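PDB 7JTA: NTF2-like nuclease/anti-CRISPR from Clostridia bacterium, which impairs SpyCas9 activity as an anti-CRISPR protein and relieves torsion in target plasmids, probably by acting on DNA as a nuclease. Local coordinates for residues A[6-11]-A[25-30]; A[32-37]-A[54-59]. One frame throughout, in Å; residues are numbered along the deposited sequence.

Contact 1 (A[6-11]-A[25-30]); sequences MVVEET and AILVDD
Val7 and Val28 grip each other through both of their peptide groups: Val7 N donates to Val28 O, and Val28 N returns the bond to Val7 O, each at 2.9 Å. This reciprocal pair anchors the antiparallel hairpin of strands 7-16 and 20-29 near its open end. Farther along, Glu9 N reaches Ile26 O at 2.8 Å, nearly straight at the hydrogen (168°), and Ile26 N finds its acceptor in Glu10 O at 2.8 Å. Between the Val8-Leu27 and Thr11-Ala25 pairs, Glu9 and Glu10 thus both bond to Ile26, one through N and the other through O. Leu27 and Ala25 turn their own backbone groups the other way, to Tyr34 and Gln36 of strand 32-42, so strand 20-29 is bonded along both flanks. On the face of Val8 and Leu27 the two side chains run side by side, Val8 CG2 meeting Leu27 CD2 at 3.6 Å. Met6 bends at chi2 (-102°), which brings SD to 4.1 Å from Leu27 CD2. The Glu9 chain, extended beyond CG, crosses Ile26 and Val28 at a slant, its OE1 3.4 Å from Val28 CG2. Backbone bonds therefore set the register at this exposed edge, while the Glu9 carboxylate, in a salt bridge with Arg33, ties it to strand 32-42 across strand 20-29.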
ATOM      1  N   MET A   6      -4.421 -19.353   7.625  1.00135.34           N
ATOM      2  CA  MET A   6      -4.693 -18.332   6.626  1.00114.45           C
ATOM      3  C   MET A   6      -4.505 -18.959   5.252  1.00113.17           C
ATOM      4  O   MET A   6      -3.615 -19.794   5.061  1.00121.68           O
ATOM      5  CB  MET A   6      -3.769 -17.127   6.804  1.00114.69           C
ATOM      6  CG  MET A   6      -3.768 -16.159   5.634  1.00 98.29           C
ATOM      7  SD  MET A   6      -2.313 -16.392   4.599  1.00123.21           S
ATOM      8  CE  MET A   6      -1.021 -15.799   5.689  1.00139.11           C
ATOM      9  N   VAL A   7      -5.343 -18.567   4.296  1.00 92.48           N
ATOM     10  CA  VAL A   7      -5.397 -19.225   2.996  1.00 84.78           C
ATOM     11  C   VAL A   7      -5.072 -18.221   1.902  1.00 83.64           C
ATOM     12  O   VAL A   7      -5.702 -17.161   1.814  1.00 73.99           O
ATOM     13  CB  VAL A   7      -6.773 -19.869   2.750  1.00 81.73           C
ATOM     14  CG1 VAL A   7      -7.003 -20.080   1.261  1.00 74.76           C
ATOM     15  CG2 VAL A   7      -6.881 -21.183   3.501  1.00104.43           C
ATOM     16  N   VAL A   8      -4.095 -18.563   1.067  1.00 79.75           N
ATOM     17  CA  VAL A   8      -3.798 -17.788  -0.134  1.00 86.57           C
ATOM     18  C   VAL A   8      -4.772 -18.209  -1.228  1.00 68.18           C
ATOM     19  O   VAL A   8      -4.830 -19.385  -1.604  1.00 79.47           O
ATOM     20  CB  VAL A   8      -2.342 -17.981  -0.579  1.00 74.59           C
ATOM     21  CG1 VAL A   8      -2.079 -17.210  -1.861  1.00 71.68           C
ATOM     22  CG2 VAL A   8      -1.394 -17.531   0.518  1.00 72.32           C
ATOM     23  N   GLU A   9      -5.540 -17.251  -1.736  1.00 64.60           N
ATOM     24  CA  GLU A   9      -6.614 -17.519  -2.682  1.00 71.96           C
ATOM     25  C   GLU A   9      -6.250 -17.167  -4.118  1.00 79.01           C
ATOM     26  O   GLU A   9      -6.810 -17.754  -5.051  1.00 74.70           O
ATOM     27  CB  GLU A   9      -7.869 -16.741  -2.264  1.00 70.61           C
ATOM     28  CG  GLU A   9      -8.958 -16.647  -3.315  1.00104.98           C
ATOM     29  CD  GLU A   9     -10.008 -15.607  -2.957  1.00122.09           C
ATOM     30  OE1 GLU A   9     -10.577 -15.692  -1.846  1.00104.99           O
ATOM     31  OE2 GLU A   9     -10.265 -14.704  -3.783  1.00120.56           O
ATOM     32  N   GLU A  10      -5.322 -16.236  -4.319  1.00 73.06           N
ATOM     33  CA  GLU A  10      -4.970 -15.785  -5.655  1.00 59.85           C
ATOM     34  C   GLU A  10      -3.604 -15.121  -5.596  1.00 62.50           C
ATOM     35  O   GLU A  10      -3.275 -14.458  -4.610  1.00 74.59           O
ATOM     36  CB  GLU A  10      -6.018 -14.813  -6.205  1.00 56.29           C
ATOM     37  CG  GLU A  10      -5.851 -14.466  -7.674  1.00 70.63           C
ATOM     38  CD  GLU A  10      -5.271 -13.081  -7.886  1.00 80.72           C
ATOM     39  OE1 GLU A  10      -4.467 -12.633  -7.043  1.00 78.12           O
ATOM     40  OE2 GLU A  10      -5.620 -12.437  -8.896  1.00 97.00           O
ATOM     41  N   THR A  11      -2.813 -15.316  -6.647  1.00 72.68           N
ATOM     42  CA  THR A  11      -1.538 -14.640  -6.819  1.00 60.58           C
ATOM     43  C   THR A  11      -1.498 -14.030  -8.211  1.00 64.38           C
ATOM     44  O   THR A  11      -2.164 -14.511  -9.130  1.00 69.23           O
ATOM     45  CB  THR A  11      -0.356 -15.611  -6.628  1.00 66.29           C
ATOM     46  OG1 THR A  11      -0.240 -15.964  -5.246  1.00 81.12           O
ATOM     47  CG2 THR A  11       0.947 -14.992  -7.096  1.00 76.51           C
ATOM     48  N   ALA A  25      -1.060 -10.926  -3.789  1.00 57.03           N
ATOM     49  CA  ALA A  25      -1.766 -12.093  -3.282  1.00 52.07           C
ATOM     50  C   ALA A  25      -3.064 -11.639  -2.636  1.00 62.04           C
ATOM     51  O   ALA A  25      -3.120 -10.567  -2.028  1.00 62.80           O
ATOM     52  CB  ALA A  25      -0.913 -12.880  -2.282  1.00 49.06           C
ATOM     53  N   ILE A  26      -4.107 -12.449  -2.782  1.00 62.40           N
ATOM     54  CA  ILE A  26      -5.352 -12.257  -2.053  1.00 59.24           C
ATOM     55  C   ILE A  26      -5.369 -13.270  -0.921  1.00 61.31           C
ATOM     56  O   ILE A  26      -5.380 -14.480  -1.166  1.00 66.71           O
ATOM     57  CB  ILE A  26      -6.575 -12.427  -2.963  1.00 65.85           C
ATOM     58  CG1 ILE A  26      -6.522 -11.429  -4.119  1.00 65.76           C
ATOM     59  CG2 ILE A  26      -7.845 -12.231  -2.159  1.00 60.70           C
ATOM     60  CD1 ILE A  26      -6.322  -9.997  -3.689  1.00 64.78           C
ATOM     61  N   LEU A  27      -5.350 -12.780   0.314  1.00 71.89           N
ATOM     62  CA  LEU A  27      -5.356 -13.630   1.495  1.00 72.04           C
ATOM     63  C   LEU A  27      -6.735 -13.628   2.137  1.00 69.58           C
ATOM     64  O   LEU A  27      -7.433 -12.611   2.133  1.00 76.82           O
ATOM     65  CB  LEU A  27      -4.312 -13.152   2.506  1.00 64.92           C
ATOM     66  CG  LEU A  27      -2.914 -12.902   1.940  1.00 69.00           C
ATOM     67  CD1 LEU A  27      -1.939 -12.554   3.050  1.00 60.79           C
ATOM     68  CD2 LEU A  27      -2.424 -14.105   1.150  1.00 72.18           C
ATOM     69  N   VAL A  28      -7.130 -14.776   2.676  1.00 70.32           N
ATOM     70  CA  VAL A  28      -8.358 -14.901   3.449  1.00 88.00           C
ATOM     71  C   VAL A  28      -8.006 -15.516   4.794  1.00 85.90           C
ATOM     72  O   VAL A  28      -7.489 -16.638   4.851  1.00 83.33           O
ATOM     73  CB  VAL A  28      -9.422 -15.745   2.731  1.00 81.58           C
ATOM     74  CG1 VAL A  28     -10.608 -15.971   3.650  1.00 87.67           C
ATOM     75  CG2 VAL A  28      -9.872 -15.054   1.460  1.00 80.18           C
ATOM     76  N   ASP A  29      -8.271 -14.778   5.870  1.00 97.57           N
ATOM     77  CA  ASP A  29      -8.022 -15.250   7.225  1.00111.45           C
ATOM     78  C   ASP A  29      -9.220 -14.896   8.089  1.00103.20           C
ATOM     79  O   ASP A  29      -9.675 -13.749   8.076  1.00102.33           O
ATOM     80  CB  ASP A  29      -6.747 -14.639   7.815  1.00 99.01           C
ATOM     81  CG  ASP A  29      -6.325 -15.316   9.106  1.00123.53           C
ATOM     82  OD1 ASP A  29      -5.194 -15.061   9.570  1.00133.56           O
ATOM     83  OD2 ASP A  29      -7.107 -16.137   9.633  1.00129.08           O
ATOM     84  N   ASP A  30      -9.728 -15.882   8.827  1.00108.22           N
ATOM     85  CA  ASP A  30     -10.856 -15.680   9.734  1.00107.16           C
ATOM     86  C   ASP A  30     -12.017 -14.970   9.033  1.00100.09           C
ATOM     87  O   ASP A  30     -12.685 -14.109   9.608  1.00100.41           O
ATOM     88  CB  ASP A  30     -10.418 -14.913  10.984  1.00 89.05           C
TER

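Contact 2 (A[32-37]-A[54-59]); sequences LRYRQL and ISTVLI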
ATOM      1  N   LEU A  32     -12.030 -12.879   6.481  1.00 90.74           N
ATOM      2  CA  LEU A  32     -11.776 -11.570   5.901  1.00 84.63           C
ATOM      3  C   LEU A  32     -10.795 -11.690   4.744  1.00 80.64           C
ATOM      4  O   LEU A  32      -9.953 -12.592   4.711  1.00 79.29           O
ATOM      5  CB  LEU A  32     -11.247 -10.604   6.961  1.00 85.70           C
ATOM      6  CG  LEU A  32     -12.253 -10.367   8.091  1.00 89.37           C
ATOM      7  CD1 LEU A  32     -11.673  -9.504   9.203  1.00 84.97           C
ATOM      8  CD2 LEU A  32     -13.525  -9.744   7.530  1.00 79.28           C
ATOM      9  N   ARG A  33     -10.917 -10.772   3.790  1.00 75.60           N
ATOM     10  CA  ARG A  33     -10.136 -10.795   2.562  1.00 73.28           C
ATOM     11  C   ARG A  33      -9.116  -9.661   2.572  1.00 69.58           C
ATOM     12  O   ARG A  33      -9.462  -8.506   2.850  1.00 65.50           O
ATOM     13  CB  ARG A  33     -11.074 -10.682   1.357  1.00 76.80           C
ATOM     14  CG  ARG A  33     -10.406 -10.625   0.002  1.00 98.71           C
ATOM     15  CD  ARG A  33     -11.456 -10.658  -1.103  1.00 96.35           C
ATOM     16  NE  ARG A  33     -11.741 -12.017  -1.557  1.00 98.27           N
ATOM     17  CZ  ARG A  33     -12.569 -12.860  -0.948  1.00113.09           C
ATOM     18  NH1 ARG A  33     -13.207 -12.495   0.155  1.00122.08           N
ATOM     19  NH2 ARG A  33     -12.759 -14.076  -1.446  1.00113.88           N
ATOM     20  N   TYR A  34      -7.865  -9.986   2.249  1.00 65.28           N
ATOM     21  CA  TYR A  34      -6.780  -9.015   2.253  1.00 65.43           C
ATOM     22  C   TYR A  34      -6.035  -9.039   0.924  1.00 63.37           C
ATOM     23  O   TYR A  34      -5.922 -10.082   0.274  1.00 62.78           O
ATOM     24  CB  TYR A  34      -5.795  -9.288   3.400  1.00 61.11           C
ATOM     25  CG  TYR A  34      -6.394  -9.112   4.774  1.00 74.96           C
ATOM     26  CD1 TYR A  34      -6.953 -10.188   5.454  1.00 68.59           C
ATOM     27  CD2 TYR A  34      -6.406  -7.867   5.390  1.00 70.49           C
ATOM     28  CE1 TYR A  34      -7.503 -10.029   6.711  1.00 72.97           C
ATOM     29  CE2 TYR A  34      -6.954  -7.698   6.646  1.00 70.96           C
ATOM     30  CZ  TYR A  34      -7.501  -8.780   7.303  1.00 75.60           C
ATOM     31  OH  TYR A  34      -8.046  -8.607   8.554  1.00 74.39           O
ATOM     32  N   ARG A  35      -5.508  -7.879   0.537  1.00 58.65           N
ATOM     33  CA  ARG A  35      -4.652  -7.747  -0.636  1.00 54.54           C
ATOM     34  C   ARG A  35      -3.235  -7.429  -0.176  1.00 53.62           C
ATOM     35  O   ARG A  35      -2.996  -6.373   0.418  1.00 58.51           O
ATOM     36  CB  ARG A  35      -5.164  -6.663  -1.583  1.00 54.49           C
ATOM     37  CG  ARG A  35      -4.284  -6.476  -2.808  1.00 52.18           C
ATOM     38  CD  ARG A  35      -4.880  -5.470  -3.770  1.00 60.63           C
ATOM     39  NE  ARG A  35      -4.307  -5.589  -5.108  1.00 72.52           N
ATOM     40  CZ  ARG A  35      -3.527  -4.671  -5.673  1.00 70.94           C
ATOM     41  NH1 ARG A  35      -3.224  -3.558  -5.017  1.00 76.71           N
ATOM     42  NH2 ARG A  35      -3.050  -4.867  -6.894  1.00 63.58           N
ATOM     43  N   GLN A  36      -2.307  -8.342  -0.454  1.00 51.64           N
ATOM     44  CA  GLN A  36      -0.903  -8.190  -0.097  1.00 51.36           C
ATOM     45  C   GLN A  36      -0.062  -7.924  -1.337  1.00 59.23           C
ATOM     46  O   GLN A  36      -0.155  -8.659  -2.325  1.00 65.08           O
ATOM     47  CB  GLN A  36      -0.385  -9.437   0.618  1.00 55.88           C
ATOM     48  CG  GLN A  36       1.084  -9.349   1.007  1.00 56.61           C
ATOM     49  CD  GLN A  36       1.515 -10.506   1.879  1.00 66.68           C
ATOM     50  OE1 GLN A  36       2.063 -11.495   1.394  1.00 84.47           O
ATOM     51  NE2 GLN A  36       1.263 -10.388   3.179  1.00 71.15           N
ATOM     52  N   LEU A  37       0.755  -6.875  -1.282  1.00 53.60           N
ATOM     53  CA  LEU A  37       1.727  -6.563  -2.321  1.00 54.27           C
ATOM     54  C   LEU A  37       3.120  -6.900  -1.809  1.00 54.94           C
ATOM     55  O   LEU A  37       3.510  -6.450  -0.727  1.00 56.07           O
ATOM     56  CB  LEU A  37       1.649  -5.089  -2.712  1.00 48.63           C
ATOM     57  CG  LEU A  37       0.328  -4.667  -3.346  1.00 55.50           C
ATOM     58  CD1 LEU A  37       0.285  -3.161  -3.512  1.00 55.32           C
ATOM     59  CD2 LEU A  37       0.143  -5.362  -4.682  1.00 57.66           C
ATOM     60  N   ILE A  54       5.431  -6.014   1.315  1.00 52.40           N
ATOM     61  CA  ILE A  54       5.468  -4.563   1.342  1.00 52.53           C
ATOM     62  C   ILE A  54       4.249  -3.983   2.046  1.00 55.75           C
ATOM     63  O   ILE A  54       4.378  -3.051   2.841  1.00 59.09           O
ATOM     64  CB  ILE A  54       5.603  -3.982  -0.081  1.00 57.55           C
ATOM     65  CG1 ILE A  54       6.927  -4.412  -0.716  1.00 54.71           C
ATOM     66  CG2 ILE A  54       5.472  -2.464  -0.049  1.00 47.27           C
ATOM     67  CD1 ILE A  54       7.167  -3.773  -2.060  1.00 60.58           C
ATOM     68  N   SER A  55       3.062  -4.522   1.773  1.00 56.49           N
ATOM     69  CA  SER A  55       1.851  -3.979   2.367  1.00 54.08           C
ATOM     70  C   SER A  55       0.726  -4.997   2.256  1.00 51.45           C
ATOM     71  O   SER A  55       0.640  -5.746   1.281  1.00 61.09           O
ATOM     72  CB  SER A  55       1.447  -2.666   1.698  1.00 43.86           C
ATOM     73  OG  SER A  55       0.781  -2.909   0.476  1.00 75.12           O
ATOM     74  N   THR A  56      -0.112  -5.028   3.287  1.00 54.80           N
ATOM     75  CA  THR A  56      -1.341  -5.806   3.298  1.00 53.61           C
ATOM     76  C   THR A  56      -2.475  -4.891   3.732  1.00 61.81           C
ATOM     77  O   THR A  56      -2.296  -4.054   4.620  1.00 70.51           O
ATOM     78  CB  THR A  56      -1.246  -7.007   4.232  1.00 63.12           C
ATOM     79  OG1 THR A  56      -0.064  -7.761   3.924  1.00 63.89           O
ATOM     80  CG2 THR A  56      -2.469  -7.899   4.065  1.00 62.02           C
ATOM     81  N   VAL A  57      -3.627  -5.023   3.082  1.00 63.76           N
ATOM     82  CA  VAL A  57      -4.770  -4.159   3.354  1.00 59.50           C
ATOM     83  C   VAL A  57      -6.044  -4.987   3.293  1.00 63.47           C
ATOM     84  O   VAL A  57      -6.158  -5.913   2.484  1.00 63.78           O
ATOM     85  CB  VAL A  57      -4.847  -2.978   2.365  1.00 54.77           C
ATOM     86  CG1 VAL A  57      -5.996  -2.065   2.729  1.00 71.58           C
ATOM     87  CG2 VAL A  57      -3.538  -2.212   2.362  1.00 72.25           C
ATOM     88  N   LEU A  58      -6.996  -4.649   4.158  1.00 64.57           N
ATOM     89  CA  LEU A  58      -8.308  -5.279   4.130  1.00 70.88           C
ATOM     90  C   LEU A  58      -9.083  -4.827   2.899  1.00 69.59           C
ATOM     91  O   LEU A  58      -9.095  -3.640   2.561  1.00 62.69           O
ATOM     92  CB  LEU A  58      -9.084  -4.935   5.400  1.00 69.44           C
ATOM     93  CG  LEU A  58     -10.440  -5.613   5.602  1.00 69.19           C
ATOM     94  CD1 LEU A  58     -10.274  -7.091   5.900  1.00 70.57           C
ATOM     95  CD2 LEU A  58     -11.190  -4.934   6.727  1.00 63.86           C
ATOM     96  N   ILE A  59      -9.713  -5.778   2.217  1.00 71.33           N
ATOM     97  CA  ILE A  59     -10.566  -5.462   1.077  1.00 73.87           C
ATOM     98  C   ILE A  59     -11.937  -6.093   1.277  1.00 90.07           C
ATOM     99  O   ILE A  59     -12.870  -5.815   0.524  1.00100.23           O
ATOM    100  CB  ILE A  59      -9.938  -5.927  -0.248  1.00 73.16           C
ATOM    101  CG1 ILE A  59      -9.694  -7.438  -0.216  1.00 69.88           C
ATOM    102  CG2 ILE A  59      -8.654  -5.156  -0.536  1.00 65.55           C
ATOM    103  CD1 ILE A  59      -9.031  -7.973  -1.459  1.00 70.00           C
ATOM    104  OXT ILE A  59     -12.138  -6.889   2.198  1.00 95.32           O
TER
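Leu37 O is held by two donors at once, Ile54 N at 2.8 Å and Ser55 N at 3.2 Å, both lying in its carbonyl plane. Ile54 and Ser55 together face Leu37 and form a classic beta bulge, after which regular pairing resumes: Leu37 N donates to Ser55 O, and Arg35 N to Val57 O. The return bond from Val57 N to Arg35 O is longer and more bent, its donor 37° out of the carbonyl plane. On the face shared by Tyr34, Gln36, Leu58 and Thr56, the Gln36 amide points one N-H at the Thr56 hydroxyl, NE2 to OG1 3.0 Å, with the acceptor almost exactly in the amide plane. Thr56 OG1 also binds a methylpentanediol molecule, probably from the crystallisation liquor. These residues belong to the hairpin of strands 32-42 and 48-58, the latter an outermost strand of the chain's antiparallel sheet; Ser55, Thr56 and Val57 pair with a strand of the second subunit, which carries the sheet across the interface. Beside that junction Leu58 CD1 sits over one face of the Tyr34 ring, displaced toward its rim and 3.8 Å from its centroid, in a CH-pi contact. Chi1 of -175° and chi2 of 70° together bring this methyl over the ring, while Tyr34 OH hydrogen-bonds to Pro53 O of the second subunit. At the C-terminus Ile59 N closes the pairing on Arg33 O at 2.8 Å, and the Ile59 side chain crosses the aliphatic part of Arg33.

How the contacts relate
The two contacts are successive hairpins of one antiparallel sheet, and strand 20-29 of contact 1 and strand 32-42 of contact 2 are neighbours in it; Ile26 CG2 packs on Arg33 CG at 3.7 Å where they meet. Contact 1 attaches the strand at one margin of the chain's sheet and is a surface contact that no other chain of the assembly touches. Contact 2 attaches the opposite margin, is partly buried and borders three other subunits. Chemistry follows place: acidic and aliphatic side chains accompany 6-11 with 25-30, whereas 32-37 with 54-59 adds an aromatic ring, a side-chain hydrogen bond and two arginines, Arg33 and Arg35.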